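Local coordinates for endo-beta-N-acetylglucosaminidase F1 (Bacteroides thetaiotaomicron VPI-5482, PDB 6TCV), which probably cleaves high-mannose N-glycans between the two core N-acetylglucosamine residues, so that the oligosaccharide is released from its asparagine-linked sugar, at residues Gln169-Phe174 against Ile350-Tyr355; Pro181-Ser186 against Pro406-Tyr411; Leu185-Gln188 against Leu194-Asp197; Ser413-Leu418 against Ala431-Phe436. The protein carries 2 engineered substitutions. One frame throughout, in Å; residues are numbered along the deposited sequence.

Interaction 1: Gln169-Phe174 against Ile350-Tyr355. With NAG (2-acetamido-2-deoxy-beta-D-glucopyranose), chain B; NAG (2-acetamido-2-deoxy-beta-D-glucopyranose), chain C.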
loop_
_atom_site.group_PDB
_atom_site.type_symbol
_atom_site.label_atom_id
_atom_site.label_comp_id
_atom_site.label_asym_id
_atom_site.label_seq_id
_atom_site.Cartn_x
_atom_site.Cartn_y
_atom_site.Cartn_z
ATOM N N GLN A 169 2.770 2.753 11.712
ATOM C CA GLN A 169 1.586 3.093 10.921
ATOM C C GLN A 169 0.585 1.952 10.993
ATOM O O GLN A 169 0.943 0.784 11.199
ATOM C CB GLN A 169 1.961 3.397 9.491
ATOM C CG GLN A 169 2.841 4.651 9.405
ATOM C CD GLN A 169 3.280 4.911 8.008
ATOM O OE1 GLN A 169 4.318 4.406 7.538
ATOM N NE2 GLN A 169 2.497 5.673 7.291
ATOM N N GLY A 170 -0.689 2.289 10.792
ATOM C CA GLY A 170 -1.765 1.327 10.848
ATOM C C GLY A 170 -2.231 0.821 9.487
ATOM O O GLY A 170 -2.265 1.567 8.510
ATOM N N TYR A 171 -2.617 -0.447 9.439
ATOM C CA TYR A 171 -3.070 -1.154 8.227
ATOM C C TYR A 171 -4.333 -1.917 8.580
ATOM O O TYR A 171 -4.278 -2.853 9.386
ATOM C CB TYR A 171 -1.944 -2.085 7.789
ATOM C CG TYR A 171 -2.114 -2.733 6.425
ATOM C CD1 TYR A 171 -2.992 -3.772 6.210
ATOM C CD2 TYR A 171 -1.345 -2.314 5.364
ATOM C CE1 TYR A 171 -3.132 -4.363 4.948
ATOM C CE2 TYR A 171 -1.470 -2.928 4.098
ATOM C CZ TYR A 171 -2.365 -3.918 3.931
ATOM O OH TYR A 171 -2.511 -4.556 2.698
ATOM N N LEU A 172 -5.475 -1.545 7.990
ATOM C CA LEU A 172 -6.768 -2.053 8.422
ATOM C C LEU A 172 -7.540 -2.670 7.262
ATOM O O LEU A 172 -7.817 -1.991 6.280
ATOM C CB LEU A 172 -7.596 -0.889 9.010
ATOM C CG LEU A 172 -8.927 -1.292 9.627
ATOM C CD1 LEU A 172 -8.703 -2.203 10.810
ATOM C CD2 LEU A 172 -9.676 -0.021 10.065
ATOM N N PHE A 173 -8.001 -3.891 7.436
ATOM C CA PHE A 173 -8.899 -4.523 6.470
ATOM C C PHE A 173 -10.342 -4.365 6.897
ATOM O O PHE A 173 -10.687 -4.690 8.029
ATOM C CB PHE A 173 -8.667 -6.032 6.382
ATOM C CG PHE A 173 -7.361 -6.498 5.824
ATOM C CD1 PHE A 173 -6.237 -6.610 6.629
ATOM C CD2 PHE A 173 -7.280 -6.992 4.505
ATOM C CE1 PHE A 173 -5.067 -7.179 6.151
ATOM C CE2 PHE A 173 -6.072 -7.501 4.026
ATOM C CZ PHE A 173 -4.964 -7.581 4.858
ATOM N N PHE A 174 -11.202 -3.915 5.976
ATOM C CA PHE A 174 -12.651 -3.968 6.164
ATOM C C PHE A 174 -13.250 -5.119 5.378
ATOM O O PHE A 174 -12.977 -5.274 4.177
ATOM C CB PHE A 174 -13.317 -2.701 5.645
ATOM C CG PHE A 174 -13.124 -1.543 6.528
ATOM C CD1 PHE A 174 -13.909 -1.359 7.620
ATOM C CD2 PHE A 174 -12.066 -0.660 6.314
ATOM C CE1 PHE A 174 -13.684 -0.271 8.496
ATOM C CE2 PHE A 174 -11.852 0.422 7.210
ATOM C CZ PHE A 174 -12.647 0.593 8.257
ATOM N N ILE A 350 4.580 -3.315 1.830
ATOM C CA ILE A 350 4.119 -3.692 3.162
ATOM C C ILE A 350 3.794 -5.172 3.109
ATOM O O ILE A 350 3.095 -5.611 2.182
ATOM C CB ILE A 350 2.864 -2.900 3.638
ATOM C CG1 ILE A 350 3.016 -1.388 3.411
ATOM C CG2 ILE A 350 2.602 -3.178 5.120
ATOM C CD1 ILE A 350 1.733 -0.609 3.680
ATOM N N VAL A 351 4.220 -5.914 4.131
ATOM C CA VAL A 351 3.806 -7.307 4.322
ATOM C C VAL A 351 3.184 -7.415 5.715
ATOM O O VAL A 351 3.754 -6.963 6.721
ATOM C CB VAL A 351 4.942 -8.323 4.075
ATOM C CG1 VAL A 351 6.195 -8.050 4.874
ATOM C CG2 VAL A 351 4.442 -9.761 4.319
ATOM N N VAL A 352 2.001 -8.016 5.782
ATOM C CA VAL A 352 1.283 -8.223 7.035
ATOM C C VAL A 352 1.113 -9.711 7.265
ATOM O O VAL A 352 0.756 -10.453 6.327
ATOM C CB VAL A 352 -0.058 -7.420 7.078
ATOM C CG1 VAL A 352 0.215 -5.930 6.929
ATOM C CG2 VAL A 352 -1.085 -7.892 6.028
ATOM N N ALA A 353 1.205 -10.128 8.530
ATOM C CA ALA A 353 1.233 -11.541 8.837
ATOM C C ALA A 353 -0.091 -11.974 9.426
ATOM O O ALA A 353 -0.962 -11.162 9.715
ATOM C CB ALA A 353 2.336 -11.797 9.880
ATOM N N ASN A 354 -0.261 -13.277 9.563
ATOM C CA ASN A 354 -1.461 -13.855 10.172
ATOM C C ASN A 354 -1.589 -13.396 11.634
ATOM O O ASN A 354 -0.609 -13.048 12.319
ATOM C CB ASN A 354 -1.447 -15.380 10.057
ATOM C CG ASN A 354 -2.795 -15.966 10.377
ATOM O OD1 ASN A 354 -3.781 -15.340 9.998
ATOM N ND2 ASN A 354 -2.864 -17.115 10.970
ATOM N N TYR A 355 -2.844 -13.419 12.105
ATOM C CA TYR A 355 -3.164 -13.007 13.462
ATOM C C TYR A 355 -2.305 -13.826 14.429
ATOM O O TYR A 355 -2.265 -15.057 14.360
ATOM C CB TYR A 355 -4.687 -13.215 13.724
ATOM C CG TYR A 355 -5.461 -12.777 12.494
ATOM C CD1 TYR A 355 -5.592 -11.444 12.125
ATOM C CD2 TYR A 355 -6.035 -13.744 11.634
ATOM C CE1 TYR A 355 -6.245 -11.115 10.903
ATOM C CE2 TYR A 355 -6.630 -13.401 10.460
ATOM C CZ TYR A 355 -6.769 -12.124 10.117
ATOM O OH TYR A 355 -7.407 -11.869 8.901
HETATM C C1 NAG B . -7.988 -15.316 6.941
HETATM C C2 NAG B . -8.361 -14.386 5.801
HETATM C C3 NAG B . -9.868 -14.204 5.607
HETATM C C4 NAG B . -10.633 -14.849 6.746
HETATM C C5 NAG B . -9.986 -14.429 8.052
HETATM C C6 NAG B . -10.744 -14.876 9.296
HETATM C C7 NAG B . -7.002 -12.494 5.005
HETATM C C8 NAG B . -6.338 -11.192 5.408
HETATM N N2 NAG B . -7.695 -13.106 5.962
HETATM O O3 NAG B . -10.263 -14.796 4.365
HETATM O O4 NAG B . -11.981 -14.353 6.703
HETATM O O5 NAG B . -8.668 -15.003 8.162
HETATM O O6 NAG B . -10.022 -14.563 10.442
HETATM O O7 NAG B . -6.899 -12.976 3.871
HETATM C C1 NAG C . -7.393 -20.383 8.057
HETATM C C2 NAG C . -8.838 -20.019 7.812
HETATM C C3 NAG C . -8.935 -18.806 6.897
HETATM C C4 NAG C . -8.078 -17.694 7.463
HETATM C C5 NAG C . -6.647 -18.190 7.550
HETATM C C6 NAG C . -5.627 -17.152 7.947
HETATM C C7 NAG C . -10.247 -22.023 7.793
HETATM C C8 NAG C . -10.710 -23.198 6.963
HETATM N N2 NAG C . -9.516 -21.138 7.162
HETATM O O3 NAG C . -10.310 -18.448 6.795
HETATM O O4 NAG C . -8.233 -16.626 6.510
HETATM O O5 NAG C . -6.640 -19.255 8.505
HETATM O O6 NAG C . -6.054 -16.555 9.194
HETATM O O7 NAG C . -10.527 -21.904 8.981
#

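Interaction 2: Pro181-Ser186 against Pro406-Tyr411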
loop_
_atom_site.group_PDB
_atom_site.type_symbol
_atom_site.label_atom_id
_atom_site.label_comp_id
_atom_site.label_asym_id
_atom_site.label_seq_id
_atom_site.Cartn_x
_atom_site.Cartn_y
_atom_site.Cartn_z
ATOM N N PRO A 181 -16.364 1.203 4.749
ATOM C CA PRO A 181 -15.008 1.660 5.066
ATOM C C PRO A 181 -14.945 3.081 5.546
ATOM O O PRO A 181 -13.895 3.473 6.086
ATOM C CB PRO A 181 -14.258 1.460 3.746
ATOM C CG PRO A 181 -15.343 1.590 2.667
ATOM C CD PRO A 181 -16.550 0.930 3.303
ATOM N N LEU A 182 -16.002 3.867 5.435
ATOM C CA LEU A 182 -16.000 5.177 6.074
ATOM C C LEU A 182 -15.822 5.073 7.576
ATOM O O LEU A 182 -15.415 6.069 8.194
ATOM C CB LEU A 182 -17.272 5.970 5.719
ATOM C CG LEU A 182 -17.327 6.462 4.255
ATOM C CD1 LEU A 182 -18.671 7.164 4.074
ATOM C CD2 LEU A 182 -16.216 7.370 3.831
ATOM N N ASN A 183 -16.072 3.899 8.170
ATOM C CA ASN A 183 -15.778 3.656 9.588
ATOM C C ASN A 183 -14.309 3.844 9.929
ATOM O O ASN A 183 -13.989 3.952 11.113
ATOM C CB ASN A 183 -16.331 2.288 9.996
ATOM C CG ASN A 183 -17.789 2.344 10.195
ATOM O OD1 ASN A 183 -18.308 3.098 11.030
ATOM N ND2 ASN A 183 -18.506 1.539 9.415
ATOM N N THR A 184 -13.416 3.963 8.955
ATOM C CA THR A 184 -12.062 4.421 9.240
ATOM C C THR A 184 -12.089 5.684 10.090
ATOM O O THR A 184 -11.220 5.890 10.963
ATOM C CB THR A 184 -11.356 4.716 7.919
ATOM O OG1 THR A 184 -11.272 3.534 7.115
ATOM C CG2 THR A 184 -9.940 5.223 8.095
ATOM N N LEU A 185 -13.049 6.574 9.828
ATOM C CA LEU A 185 -13.126 7.875 10.485
ATOM C C LEU A 185 -13.567 7.777 11.934
ATOM O O LEU A 185 -13.481 8.788 12.648
ATOM C CB LEU A 185 -13.999 8.824 9.680
ATOM C CG LEU A 185 -13.520 9.055 8.268
ATOM C CD1 LEU A 185 -14.514 9.994 7.565
ATOM C CD2 LEU A 185 -12.071 9.526 8.161
ATOM N N SER A 186 -14.008 6.597 12.397
ATOM C CA SER A 186 -14.295 6.389 13.810
ATOM C C SER A 186 -13.050 6.339 14.677
ATOM O O SER A 186 -13.195 6.332 15.900
ATOM C CB SER A 186 -15.027 5.080 14.034
ATOM O OG SER A 186 -16.261 4.978 13.277
ATOM N N PRO A 406 -13.003 -4.871 11.726
ATOM C CA PRO A 406 -13.726 -4.158 12.780
ATOM C C PRO A 406 -15.162 -3.925 12.339
ATOM O O PRO A 406 -15.446 -3.756 11.152
ATOM C CB PRO A 406 -12.994 -2.826 12.844
ATOM C CG PRO A 406 -12.599 -2.590 11.447
ATOM C CD PRO A 406 -12.191 -3.960 10.902
ATOM N N SER A 407 -16.097 -3.854 13.279
ATOM C CA SER A 407 -17.468 -3.456 12.960
ATOM C C SER A 407 -18.012 -2.607 14.101
ATOM O O SER A 407 -17.649 -2.817 15.272
ATOM C CB SER A 407 -18.404 -4.659 12.780
ATOM O OG SER A 407 -18.437 -5.440 13.959
ATOM N N PRO A 408 -18.914 -1.661 13.798
ATOM C CA PRO A 408 -19.431 -0.786 14.862
ATOM C C PRO A 408 -20.037 -1.537 16.036
ATOM O O PRO A 408 -19.851 -1.132 17.186
ATOM C CB PRO A 408 -20.454 0.076 14.101
ATOM C CG PRO A 408 -19.894 0.145 12.686
ATOM C CD PRO A 408 -19.290 -1.193 12.437
ATOM N N ALA A 409 -20.734 -2.654 15.788
ATOM C CA ALA A 409 -21.320 -3.415 16.879
ATOM C C ALA A 409 -20.292 -3.964 17.853
ATOM O O ALA A 409 -20.660 -4.341 18.981
ATOM C CB ALA A 409 -22.228 -4.532 16.362
ATOM N N LYS A 410 -19.046 -4.110 17.409
ATOM C CA LYS A 410 -17.982 -4.622 18.254
ATOM C C LYS A 410 -16.987 -3.542 18.630
ATOM O O LYS A 410 -15.878 -3.843 19.097
ATOM C CB LYS A 410 -17.253 -5.817 17.622
ATOM C CG LYS A 410 -18.175 -6.988 17.338
ATOM C CD LYS A 410 -17.417 -8.211 16.834
ATOM C CE LYS A 410 -18.350 -9.388 16.638
ATOM N NZ LYS A 410 -18.830 -9.943 17.930
ATOM N N TYR A 411 -17.353 -2.261 18.520
ATOM C CA TYR A 411 -16.391 -1.209 18.831
ATOM C C TYR A 411 -15.942 -1.268 20.288
ATOM O O TYR A 411 -14.810 -0.880 20.572
ATOM C CB TYR A 411 -16.971 0.171 18.522
ATOM C CG TYR A 411 -16.796 0.687 17.091
ATOM C CD1 TYR A 411 -16.159 -0.051 16.116
ATOM C CD2 TYR A 411 -17.230 1.954 16.760
ATOM C CE1 TYR A 411 -15.950 0.461 14.819
ATOM C CE2 TYR A 411 -17.038 2.457 15.475
ATOM C CZ TYR A 411 -16.443 1.689 14.522
ATOM O OH TYR A 411 -16.260 2.179 13.231
#

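Interaction 3: Leu185-Gln188 against Leu194-Asp197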
loop_
_atom_site.group_PDB
_atom_site.type_symbol
_atom_site.label_atom_id
_atom_site.label_comp_id
_atom_site.label_asym_id
_atom_site.label_seq_id
_atom_site.Cartn_x
_atom_site.Cartn_y
_atom_site.Cartn_z
ATOM N N LEU A 185 -13.049 6.574 9.828
ATOM C CA LEU A 185 -13.126 7.875 10.485
ATOM C C LEU A 185 -13.567 7.777 11.934
ATOM O O LEU A 185 -13.481 8.788 12.648
ATOM C CB LEU A 185 -13.999 8.824 9.680
ATOM C CG LEU A 185 -13.520 9.055 8.268
ATOM C CD1 LEU A 185 -14.514 9.994 7.565
ATOM C CD2 LEU A 185 -12.071 9.526 8.161
ATOM N N SER A 186 -14.008 6.597 12.397
ATOM C CA SER A 186 -14.295 6.389 13.810
ATOM C C SER A 186 -13.050 6.339 14.677
ATOM O O SER A 186 -13.195 6.332 15.900
ATOM C CB SER A 186 -15.027 5.080 14.034
ATOM O OG SER A 186 -16.261 4.978 13.277
ATOM N N PHE A 187 -11.869 6.201 14.079
ATOM C CA PHE A 187 -10.626 5.929 14.780
ATOM C C PHE A 187 -9.659 7.116 14.724
ATOM O O PHE A 187 -8.932 7.286 13.730
ATOM C CB PHE A 187 -9.942 4.710 14.188
ATOM C CG PHE A 187 -10.711 3.408 14.309
ATOM C CD1 PHE A 187 -11.675 3.089 13.367
ATOM C CD2 PHE A 187 -10.457 2.520 15.335
ATOM C CE1 PHE A 187 -12.379 1.898 13.458
ATOM C CE2 PHE A 187 -11.116 1.322 15.448
ATOM C CZ PHE A 187 -12.108 1.005 14.490
ATOM N N GLN A 188 -9.632 7.901 15.771
ATOM C CA GLN A 188 -8.737 9.038 15.863
ATOM C C GLN A 188 -8.002 8.975 17.184
ATOM O O GLN A 188 -8.523 8.438 18.174
ATOM C CB GLN A 188 -9.431 10.414 15.795
ATOM C CG GLN A 188 -10.188 10.714 14.536
ATOM C CD GLN A 188 -10.993 12.019 14.653
ATOM O OE1 GLN A 188 -12.025 12.031 15.261
ATOM N NE2 GLN A 188 -10.460 13.132 14.103
ATOM N N LEU A 194 -5.887 10.625 12.429
ATOM C CA LEU A 194 -6.516 9.333 12.106
ATOM C C LEU A 194 -5.505 8.215 12.360
ATOM O O LEU A 194 -4.317 8.303 11.992
ATOM C CB LEU A 194 -6.907 9.269 10.629
ATOM C CG LEU A 194 -8.070 10.190 10.278
ATOM C CD1 LEU A 194 -8.210 10.304 8.749
ATOM C CD2 LEU A 194 -9.353 9.721 10.875
ATOM N N LEU A 195 -5.963 7.154 13.003
ATOM C CA LEU A 195 -5.100 6.032 13.362
ATOM C C LEU A 195 -4.644 5.237 12.155
ATOM O O LEU A 195 -3.474 4.820 12.114
ATOM C CB LEU A 195 -5.852 5.107 14.328
ATOM C CG LEU A 195 -5.105 3.899 14.848
ATOM C CD1 LEU A 195 -3.909 4.317 15.653
ATOM C CD2 LEU A 195 -6.034 3.021 15.654
ATOM N N TRP A 196 -5.536 4.941 11.210
ATOM C CA TRP A 196 -5.280 3.922 10.182
ATOM C C TRP A 196 -4.798 4.567 8.891
ATOM O O TRP A 196 -5.562 5.056 8.065
ATOM C CB TRP A 196 -6.515 3.071 9.926
ATOM C CG TRP A 196 -6.987 2.349 11.134
ATOM C CD1 TRP A 196 -8.075 2.670 11.897
ATOM C CD2 TRP A 196 -6.387 1.197 11.763
ATOM N NE1 TRP A 196 -8.186 1.783 12.951
ATOM C CE2 TRP A 196 -7.172 0.868 12.886
ATOM C CE3 TRP A 196 -5.285 0.386 11.477
ATOM C CZ2 TRP A 196 -6.884 -0.190 13.707
ATOM C CZ3 TRP A 196 -5.025 -0.690 12.287
ATOM C CH2 TRP A 196 -5.806 -0.962 13.384
ATOM N N ASP A 197 -3.482 4.519 8.684
ATOM C CA ASP A 197 -2.826 5.120 7.517
ATOM C C ASP A 197 -3.259 4.453 6.219
ATOM O O ASP A 197 -3.311 5.108 5.177
ATOM C CB ASP A 197 -1.299 4.948 7.644
ATOM C CG ASP A 197 -0.730 5.612 8.870
ATOM O OD1 ASP A 197 -0.979 5.135 9.988
ATOM O OD2 ASP A 197 0.003 6.630 8.690
HETATM O O HOH W 1 -8.365 6.018 11.238
#

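Interaction 4: Ser413-Leu418 against Ala431-Phe436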
loop_
_atom_site.group_PDB
_atom_site.type_symbol
_atom_site.label_atom_id
_atom_site.label_comp_id
_atom_site.label_asym_id
_atom_site.label_seq_id
_atom_site.Cartn_x
_atom_site.Cartn_y
_atom_site.Cartn_z
ATOM N N SER A 413 -15.137 -3.878 22.035
ATOM C CA SER A 413 -13.996 -4.798 21.977
ATOM C C SER A 413 -12.821 -4.194 21.219
ATOM O O SER A 413 -11.666 -4.238 21.700
ATOM C CB SER A 413 -14.458 -6.083 21.257
ATOM O OG SER A 413 -13.388 -6.986 21.147
ATOM N N VAL A 414 -13.081 -3.672 20.024
ATOM C CA VAL A 414 -11.997 -3.152 19.189
ATOM C C VAL A 414 -11.222 -2.065 19.940
ATOM O O VAL A 414 -9.988 -2.090 20.019
ATOM C CB VAL A 414 -12.545 -2.626 17.849
ATOM C CG1 VAL A 414 -11.453 -1.951 17.020
ATOM C CG2 VAL A 414 -13.202 -3.728 17.044
ATOM N N PHE A 415 -11.943 -1.079 20.491
ATOM C CA PHE A 415 -11.264 0.027 21.128
ATOM C C PHE A 415 -10.619 -0.384 22.442
ATOM O O PHE A 415 -9.586 0.189 22.835
ATOM C CB PHE A 415 -12.215 1.209 21.314
ATOM C CG PHE A 415 -12.393 2.008 20.029
ATOM C CD1 PHE A 415 -13.322 1.629 19.045
ATOM C CD2 PHE A 415 -11.561 3.111 19.752
ATOM C CE1 PHE A 415 -13.478 2.300 17.869
ATOM C CE2 PHE A 415 -11.706 3.817 18.573
ATOM C CZ PHE A 415 -12.653 3.425 17.637
ATOM N N SER A 416 -11.188 -1.365 23.154
ATOM C CA SER A 416 -10.508 -1.883 24.337
ATOM C C SER A 416 -9.102 -2.346 23.966
ATOM O O SER A 416 -8.144 -2.104 24.716
ATOM C CB SER A 416 -11.320 -3.000 25.031
ATOM O OG SER A 416 -11.223 -4.293 24.425
ATOM N N ARG A 417 -8.953 -2.952 22.792
ATOM C CA ARG A 417 -7.692 -3.513 22.363
ATOM C C ARG A 417 -6.740 -2.464 21.824
ATOM O O ARG A 417 -5.579 -2.803 21.534
ATOM C CB ARG A 417 -7.947 -4.612 21.323
ATOM C CG ARG A 417 -8.744 -5.775 21.876
ATOM C CD ARG A 417 -9.211 -6.682 20.761
ATOM N NE ARG A 417 -8.070 -7.401 20.163
ATOM C CZ ARG A 417 -8.199 -8.235 19.133
ATOM N NH1 ARG A 417 -9.398 -8.415 18.599
ATOM N NH2 ARG A 417 -7.146 -8.876 18.678
ATOM N N LEU A 418 -7.143 -1.206 21.803
ATOM C CA LEU A 418 -6.300 -0.098 21.339
ATOM C C LEU A 418 -5.935 0.805 22.511
ATOM O O LEU A 418 -5.318 1.846 22.291
ATOM C CB LEU A 418 -6.994 0.724 20.240
ATOM C CG LEU A 418 -7.362 -0.072 18.998
ATOM C CD1 LEU A 418 -8.155 0.738 18.033
ATOM C CD2 LEU A 418 -6.078 -0.595 18.299
ATOM N N ALA A 431 -8.817 7.829 20.879
ATOM C CA ALA A 431 -10.009 8.381 21.507
ATOM C C ALA A 431 -11.194 7.415 21.351
ATOM O O ALA A 431 -11.309 6.689 20.377
ATOM C CB ALA A 431 -10.402 9.691 20.794
ATOM N N ALA A 432 -12.110 7.493 22.316
ATOM C CA ALA A 432 -13.348 6.747 22.191
ATOM C C ALA A 432 -14.132 7.201 20.966
ATOM O O ALA A 432 -14.165 8.398 20.675
ATOM C CB ALA A 432 -14.201 6.928 23.442
ATOM N N PRO A 433 -14.771 6.283 20.241
ATOM C CA PRO A 433 -15.520 6.665 19.044
ATOM C C PRO A 433 -16.807 7.390 19.374
ATOM O O PRO A 433 -17.499 7.110 20.359
ATOM C CB PRO A 433 -15.851 5.347 18.351
ATOM C CG PRO A 433 -15.906 4.376 19.462
ATOM C CD PRO A 433 -14.826 4.811 20.456
ATOM N N THR A 434 -17.137 8.333 18.534
ATOM C CA THR A 434 -18.387 9.069 18.623
ATOM C C THR A 434 -19.266 8.931 17.404
ATOM O O THR A 434 -20.444 9.299 17.493
ATOM C CB THR A 434 -18.120 10.557 18.854
ATOM O OG1 THR A 434 -17.386 11.008 17.733
ATOM C CG2 THR A 434 -17.379 10.835 20.136
ATOM N N ILE A 435 -18.773 8.432 16.278
ATOM C CA ILE A 435 -19.656 8.174 15.149
ATOM C C ILE A 435 -19.329 6.825 14.524
ATOM O O ILE A 435 -18.303 6.207 14.788
ATOM C CB ILE A 435 -19.661 9.283 14.070
ATOM C CG1 ILE A 435 -18.241 9.689 13.645
ATOM C CG2 ILE A 435 -20.459 10.521 14.562
ATOM C CD1 ILE A 435 -17.406 8.683 12.909
ATOM N N PHE A 436 -20.236 6.388 13.664
ATOM C CA PHE A 436 -20.070 5.191 12.851
ATOM C C PHE A 436 -20.908 5.369 11.591
ATOM O O PHE A 436 -21.736 6.280 11.492
ATOM C CB PHE A 436 -20.466 3.908 13.630
ATOM C CG PHE A 436 -21.953 3.673 13.715
ATOM C CD1 PHE A 436 -22.717 4.345 14.672
ATOM C CD2 PHE A 436 -22.598 2.811 12.825
ATOM C CE1 PHE A 436 -24.079 4.162 14.730
ATOM C CE2 PHE A 436 -23.958 2.651 12.904
ATOM C CZ PHE A 436 -24.669 3.348 13.826
#

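Interaction 1: Gln169-Phe174 against Ile350-Tyr355
Val352 sets CG1 over the centre of the Tyr171 ring, a CH-pi contact of 4.0 Å from that carbon to the ring centroid and 13° off the normal. Ile350 instead reaches the ring's edge in plane, CD1 standing 3.9 Å from Tyr171 CD2. The second branch of Val352, CG2, comes to the edge of Phe173, 4.0 Å from CE1. Tyr171 and Val352 cross at about a right angle, and the phenol hydroxyl bonds to Thr326.

Polar contacts go to the sugar. Tyr355 OH accepts the N2-H of the chain B GlcNAc at 3.2 Å from N2 in a nearly straight bond (166°), while Asn354 OD1 accepts from O6 of the chain C GlcNAc at 2.7 Å. The acetamide methyl C8 of the first sugar rests over one face of Phe173. A phenylalanine in place of Tyr355 would probably leave the acetamide N-H without this acceptor and freer to turn.

The strand axes are 9.9 Å apart at 63°, and the parallel strands that link them are consistent with a (beta/alpha)8 barrel, with packing across its interior and the substrate site at the strands' C-terminal ends.

Interaction 2: Pro181-Ser186 against Pro406-Tyr411
Asn183 lies against both Tyr411 and Pro408, and its side chain can be followed outward atom by atom. CB is already close to the phenol, 3.2 Å from Tyr411 OH. Beyond it, CG sits anti to the carbonyl carbon (chi1 -77°), which carries the amide past the hydroxyl and on to the proline. There OD1 is 3.7 Å from Pro408 CG, and ND2 comes within 3.8 Å of the same Pro408 CG, so both ends of the amide rest on the rim of the pyrrolidine. The amide stands almost perpendicular to the tyrosine ring, with planes 88° apart. Its polar ends are engaged beyond the contact: OD1 accepts from the backbone N of Tyr437, and ND2 donates to Asn180 O.

The bond that ties the segments together is made beside this. Tyr411 OH donates to Ser186 OG at 2.8 Å, and the serine oxygen lies near the ring plane, 3.4 Å from Tyr411 CE2. One face of that ring carries Pro408 CA over its centre, 3.5 Å above the plane, while Phe187 and Phe415 meet the ring edge-to-face. A leucine at Tyr411 would probably leave Ser186 OG without its donor and open a gap beside Ser186 and Asn183 CB.

Ser186 OG in turn bonds to Ile435 O. Since a carbonyl oxygen can only accept, the serine hydroxyl must both receive and give, which implies a directed chain of hydrogen bonds from phenol to serine to backbone within a largely buried contact.

Interaction 3: Leu185-Gln188 against Leu194-Asp197
Phe187 and Trp196 share the same first torsion, CG anti to the carbonyl carbon (-63° for Phe187), which in both residues carries the ring off beside the backbone N; as each CB also points toward the other segment, the two rings meet. The indole presents its pyrrole edge to the phenyl face: NE1 is 3.3 Å from Phe187 CG, toward the rim rather than the middle of the ring. The planes stand at 79° with the phenyl and five-membered centroids 4.7 Å apart, a T-shaped (edge-to-face) pair.

Behind the rings the backbones are joined. Leu195 N donates to Phe187 O at 3.1 Å in an almost linear bond (173°), coming from above the carbonyl plane rather than along a lone pair. The same oxygen also accepts from a water, at 2.9 Å from Phe187 O, which in turn accepts from Trp196 N. Gln188 and Leu194 form a single beta bridge. Leu194 adds an apolar end to the contact: its CD2 touches Leu185 CD2 at 3.8 Å and Gln188 CG at 3.9 Å.

All of this closes a short excursion of the connection between strands 169-175 and 198-209. Phe187 is layered between Trp196 on one face and Phe415 of helix 411-416, stacked against the other, while Trp196 also meets Phe401 of strand 400-404. At the end of the loop Asp197 holds Lys163 by a salt bridge, and its OD1 accepts a hydrogen bond from Gly170 N on the first of those strands.

Interaction 4: Ser413-Leu418 against Ala431-Phe436
Phe415 and Pro433 approach from opposite directions and meet face-on. Pro433 CD stands over the centre of the phenyl ring, 3.5 Å from the centroid and only 2° off the normal, which makes this a CH-pi contact with the C-H carbon almost exactly on the ring axis. The rest of the pyrrolidine spreads over the same face: CG is 3.6 Å from Phe415 CE1, and CB is 3.8 Å from Phe415 CZ. Three carbons of the proline thus rest on the aromatic face, and the overlap is broad rather than a single point. The phenylalanine is aimed there by a first torsion of -79°, with CG anti to the carbonyl carbon. This proline-covered face lies opposite the one turned to Phe187.

A second approach comes from Ala431, whose carbonyl oxygen lies obliquely to the ring, 3.4 Å from Phe415 CE2.

The helix that carries Phe415 ends just beyond it. Arg417 N bonds to Ser413 O at 3.2 Å, a span of four residues, and Leu418 N then bonds to Phe415 O at 3.0 Å, a span of three, so the hydrogen-bonded turn tightens as the helix runs out. The arrangement is a proline-aromatic CH-pi stack, here fastening helix 411-416, which follows barrel strand 400-404, to the C-terminal segment that leads into strand 435-436.

Overall arrangement
Interaction 1 lies deepest, about 10 Å from the centre of the chain, and is built of aliphatic groups on aromatic rings from two barrel strands, with sugar at one end. Interactions 2, 3 and 4 gather farther out, 16 to 24 Å from that centre, and interaction 4 is the most peripheral and only partly buried. The loop 181-188 serves both interaction 2 and interaction 3, while Phe187, Tyr411 and Phe415 bring these two and interaction 4 into one aromatic cluster. Polar ties differ accordingly: a side-chain hydroxyl pair in interaction 2, backbone and water in interaction 3. Asp197 and Pro406 link this outer group to strand 169-174.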